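PDB 5ZBL: cytokinin riboside 5'-monophosphate phosphoribohydrolase from Corynebacterium glutamicum, which belongs to the SLOG clan of alpha/beta proteins, with a Rossmann-like fold in which helices pack round a parallel beta-sheet. Local coordinates for residues A[152-155]-A[156-160]; A[167-170]-A[171-174]. All blocks are in the same frame, centred on the assembly; numbering follows the deposited sequence.

Interaction 1: A[152-155]-A[156-160]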
loop_
_atom_site.group_PDB
_atom_site.type_symbol
_atom_site.label_atom_id
_atom_site.label_comp_id
_atom_site.label_asym_id
_atom_site.label_seq_id
_atom_site.Cartn_x
_atom_site.Cartn_y
_atom_site.Cartn_z
ATOM N N LEU A 152 8.900 9.375 4.578
ATOM C CA LEU A 152 8.772 9.912 5.924
ATOM C C LEU A 152 8.270 11.357 5.885
ATOM O O LEU A 152 7.424 11.746 6.704
ATOM C CB LEU A 152 10.110 9.833 6.662
ATOM C CG LEU A 152 10.562 8.451 7.145
ATOM C CD1 LEU A 152 11.812 8.683 7.971
ATOM C CD2 LEU A 152 9.519 7.731 7.970
ATOM N N GLU A 153 8.789 12.133 4.930
ATOM C CA GLU A 153 8.275 13.463 4.675
ATOM C C GLU A 153 6.781 13.428 4.407
ATOM O O GLU A 153 6.021 14.169 5.042
ATOM C CB GLU A 153 9.000 14.125 3.502
ATOM C CG GLU A 153 8.615 15.586 3.279
ATOM C CD GLU A 153 8.831 16.471 4.523
ATOM O OE1 GLU A 153 9.850 16.263 5.244
ATOM O OE2 GLU A 153 7.996 17.382 4.768
ATOM N N MET A 154 6.375 12.540 3.503
ATOM C CA MET A 154 4.981 12.383 3.185
ATOM C C MET A 154 4.163 12.117 4.442
ATOM O O MET A 154 3.137 12.751 4.603
ATOM C CB MET A 154 4.742 11.278 2.121
ATOM C CG MET A 154 3.276 11.103 1.648
ATOM S SD MET A 154 2.455 12.556 0.884
ATOM C CE MET A 154 0.740 12.076 0.941
ATOM N N LEU A 155 4.619 11.191 5.290
ATOM C CA LEU A 155 3.931 10.810 6.496
ATOM C C LEU A 155 3.902 11.908 7.534
ATOM O O LEU A 155 2.927 12.056 8.244
ATOM C CB LEU A 155 4.591 9.592 7.148
ATOM C CG LEU A 155 4.436 8.279 6.400
ATOM C CD1 LEU A 155 5.109 7.177 7.220
ATOM C CD2 LEU A 155 2.973 7.939 6.143
ATOM N N GLU A 156 5.004 12.635 7.650
ATOM C CA GLU A 156 5.080 13.814 8.520
ATOM C C GLU A 156 3.977 14.802 8.076
ATOM O O GLU A 156 3.159 15.229 8.900
ATOM C CB GLU A 156 6.492 14.408 8.452
ATOM C CG GLU A 156 6.749 15.728 9.164
ATOM C CD GLU A 156 6.293 15.696 10.602
ATOM O OE1 GLU A 156 5.638 16.682 11.061
ATOM O OE2 GLU A 156 6.550 14.654 11.251
ATOM N N GLN A 157 3.900 15.083 6.768
ATOM C CA GLN A 157 2.882 15.996 6.235
ATOM C C GLN A 157 1.441 15.499 6.432
ATOM O O GLN A 157 0.539 16.258 6.835
ATOM C CB GLN A 157 3.165 16.353 4.782
ATOM C CG GLN A 157 4.339 17.305 4.632
ATOM C CD GLN A 157 4.497 17.883 3.223
ATOM O OE1 GLN A 157 3.516 18.114 2.490
ATOM N NE2 GLN A 157 5.746 18.137 2.839
ATOM N N MET A 158 1.225 14.216 6.200
ATOM C CA MET A 158 -0.068 13.645 6.486
ATOM C C MET A 158 -0.459 13.807 7.976
ATOM O O MET A 158 -1.629 13.976 8.274
ATOM C CB MET A 158 -0.075 12.180 6.114
ATOM C CG MET A 158 -0.006 11.884 4.635
ATOM S SD MET A 158 0.137 10.097 4.327
ATOM C CE MET A 158 -0.969 10.010 2.940
ATOM N N THR A 159 0.513 13.705 8.887
ATOM C CA THR A 159 0.304 13.901 10.313
ATOM C C THR A 159 -0.024 15.371 10.623
ATOM O O THR A 159 -0.897 15.632 11.388
ATOM C CB THR A 159 1.561 13.482 11.146
ATOM O OG1 THR A 159 1.951 12.132 10.828
ATOM C CG2 THR A 159 1.279 13.576 12.650
ATOM N N GLN A 160 0.662 16.319 10.004
ATOM C CA GLN A 160 0.327 17.731 10.202
ATOM C C GLN A 160 -1.067 18.111 9.651
ATOM O O GLN A 160 -1.770 18.922 10.256
ATOM C CB GLN A 160 1.377 18.629 9.559
ATOM C CG GLN A 160 2.759 18.528 10.143
ATOM C CD GLN A 160 3.793 19.389 9.394
ATOM O OE1 GLN A 160 3.471 20.080 8.406
ATOM N NE2 GLN A 160 5.055 19.337 9.867
#

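Interaction 2: A[167-170]-A[171-174]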
loop_
_atom_site.group_PDB
_atom_site.type_symbol
_atom_site.label_atom_id
_atom_site.label_comp_id
_atom_site.label_asym_id
_atom_site.label_seq_id
_atom_site.Cartn_x
_atom_site.Cartn_y
_atom_site.Cartn_z
ATOM N N ASP A 167 0.848 9.976 17.428
ATOM C CA ASP A 167 1.122 8.800 18.262
ATOM C C ASP A 167 1.602 7.605 17.443
ATOM O O ASP A 167 2.612 6.968 17.775
ATOM C CB ASP A 167 -0.162 8.376 19.012
ATOM C CG ASP A 167 0.048 8.194 20.498
ATOM O OD1 ASP A 167 1.120 8.577 21.019
ATOM O OD2 ASP A 167 -0.890 7.683 21.153
ATOM N N PHE A 168 0.833 7.294 16.397
ATOM C CA PHE A 168 1.044 6.108 15.579
ATOM C C PHE A 168 2.398 6.162 14.889
ATOM O O PHE A 168 3.210 5.279 15.071
ATOM C CB PHE A 168 -0.055 5.959 14.519
ATOM C CG PHE A 168 0.150 4.785 13.619
ATOM C CD1 PHE A 168 0.054 3.495 14.130
ATOM C CD2 PHE A 168 0.487 4.957 12.278
ATOM C CE1 PHE A 168 0.265 2.393 13.316
ATOM C CE2 PHE A 168 0.697 3.860 11.455
ATOM C CZ PHE A 168 0.584 2.578 11.978
ATOM N N PHE A 169 2.614 7.233 14.134
ATOM C CA PHE A 169 3.853 7.513 13.388
ATOM C C PHE A 169 5.130 7.206 14.157
ATOM O O PHE A 169 6.051 6.673 13.571
ATOM C CB PHE A 169 3.840 9.014 12.970
ATOM C CG PHE A 169 5.019 9.469 12.114
ATOM C CD1 PHE A 169 5.517 8.691 11.070
ATOM C CD2 PHE A 169 5.597 10.722 12.332
ATOM C CE1 PHE A 169 6.577 9.149 10.284
ATOM C CE2 PHE A 169 6.654 11.175 11.553
ATOM C CZ PHE A 169 7.143 10.394 10.523
ATOM N N GLU A 170 5.169 7.511 15.461
ATOM C CA GLU A 170 6.437 7.664 16.220
ATOM C C GLU A 170 7.046 6.404 16.887
ATOM O O GLU A 170 8.115 6.482 17.477
ATOM C CB GLU A 170 6.260 8.807 17.251
ATOM C CG GLU A 170 7.512 9.295 17.998
ATOM C CD GLU A 170 8.773 9.470 17.138
ATOM O OE1 GLU A 170 8.740 10.259 16.166
ATOM O OE2 GLU A 170 9.814 8.839 17.456
ATOM N N CYS A 171 6.398 5.247 16.778
ATOM C CA CYS A 171 6.986 3.954 17.239
ATOM C C CYS A 171 7.607 3.157 16.060
ATOM O O CYS A 171 7.931 1.968 16.165
ATOM C CB CYS A 171 5.908 3.143 17.962
ATOM S SG CYS A 171 4.247 3.579 17.395
ATOM N N LEU A 172 7.782 3.864 14.950
ATOM C CA LEU A 172 8.300 3.338 13.712
ATOM C C LEU A 172 9.833 3.267 13.755
ATOM O O LEU A 172 10.476 4.280 13.990
ATOM C CB LEU A 172 7.863 4.291 12.580
ATOM C CG LEU A 172 8.421 3.992 11.206
ATOM C CD1 LEU A 172 8.035 2.574 10.809
ATOM C CD2 LEU A 172 7.912 5.026 10.221
ATOM N N ILE A 173 10.420 2.103 13.501
ATOM C CA ILE A 173 11.890 2.005 13.447
ATOM C C ILE A 173 12.358 2.406 12.062
ATOM O O ILE A 173 11.807 1.973 11.077
ATOM C CB ILE A 173 12.381 0.591 13.810
ATOM C CG1 ILE A 173 11.930 0.198 15.237
ATOM C CG2 ILE A 173 13.870 0.504 13.742
ATOM C CD1 ILE A 173 11.711 -1.284 15.370
ATOM N N VAL A 174 13.336 3.293 11.998
ATOM C CA VAL A 174 13.974 3.717 10.739
ATOM C C VAL A 174 15.507 3.665 10.897
ATOM O O VAL A 174 16.046 4.414 11.666
ATOM C CB VAL A 174 13.582 5.164 10.389
ATOM C CG1 VAL A 174 14.215 5.595 9.047
ATOM C CG2 VAL A 174 12.063 5.301 10.391
#

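Interaction 1: A[152-155]-A[156-160]
Residues 152-160 form one continuous stretch of alpha-helix, in which the N-H groups of Glu156, Gln157, Met158 and Thr159 bond to the carbonyl oxygens of Leu152, Glu153, Met154 and Leu155, the first of them the shortest (Glu156 N to Leu152 O, 2.7 Å). Leu155 O is gripped twice: besides Thr159 N at 3.0 Å, it takes the hydroxyl Thr159 OG1 at 2.8 Å, and the two donors arrive from opposite faces of the carbonyl plane. The threonine can fold back in this way because OG1 lies beside its own backbone N (chi1 -54°), which meets a polar need of a buried side chain inside the helix. On another face, Gln157 NE2 points almost straight at Glu153 OE2, 3.1 Å away, and reaches its anti lone pair. The carboxylate oxygen lies in the plane of the amide, but the carboxylate and amide planes are turned 70° apart, so the two groups meet crosswise. One turn further, Gln160 NE2 donates to Glu156 OE1 at 3.0 Å, while OE2 of the same glutamate forms a salt bridge with Arg166. The apolar side carries Met154 and Met158, whose chains run obliquely across each other. Their CE methyls lie only 3.3 Å apart, closer than carbons normally pack, so the exact methyl positions are doubtful. Leu155 CD2 adds a looser contact with Met158 SD at 4.0 Å. Helix 149-160 faces two ways in the assembly. Met154, Gln157 and Met158 pack on Phe147, Pro150 and Gly115 of the second subunit, whereas Leu155 reaches Phe124 and Trp127 of helix 117-130 and, with Leu152, the short helix 166-169.

Interaction 2: A[167-170]-A[171-174]
The carbonyl oxygen of Phe168 has the thiol of Cys171 close beside it, Cys171 SG to Phe168 O 3.1 Å, and Asp167 O lies farther off on the same sulfur at 3.8 Å. A first torsion well off the staggered positions (chi1 26°) brings SG to these carbonyl oxygens, near the end of helix 166-169. The chain leaves the helix through a type I beta turn from Phe169 to Leu172, with Glu170 and Cys171 at its two central positions. No hydrogen bond joins the two segments: Phe169 O and Leu172 N, the ends of the turn, stand 3.6 Å apart. The same carbonyl instead faces the side chain of Leu172, with Phe169 O to Leu172 CB at 3.2 Å. Within the helix end, the bond from Glu170 N to Asp167 O is weak at 3.5 Å. At the end of the turn, Leu172 sends its CD2 methyl obliquely to the Phe169 ring, CD2 to CE1 4.3 Å, a loose apolar contact. With Leu172 CG anti to the backbone N (chi1 174°), the second torsion (58°) turns CD2, rather than CD1, to the ring. The turn is a surface feature with Glu170 and Cys171 exposed, whereas Phe168, Phe169 and Leu172 are partly covered by other parts of the chain. Phe168 meets Trp127 of helix 117-130 edge-to-face, and Leu172 touches that tryptophan. Past Leu172 the chain enters strand 173-175, outermost at this end of the sheet within the chain, where backbone bonds of Ile173 to Val139 and Leu141 tie it to strand 139-142 and its side chain packs on helix 178-186.

In the fold
Interactions 1 and 2 come in series along the chain, helix 149-160 being followed by helix 166-169 and then strand 173-175, and their centres lie about 12 Å apart. They meet directly: the Phe169 ring packs on helix 149-160, its CE1 lying 3.7 Å from Leu155 CB and its CE2 3.5 Å from Glu156 OE2, while Leu172 CD2 rests 3.9 Å from Leu152 CD2. Leu152 and Leu155 of the helix, Phe168, Phe169 and Leu172 around the turn, and Trp127 of helix 117-130 form one mostly apolar cluster. Helix 149-160 thus has one face on the second subunit and another on the segment leading into strand 173-175; no residue of interaction 2 touches the other chain.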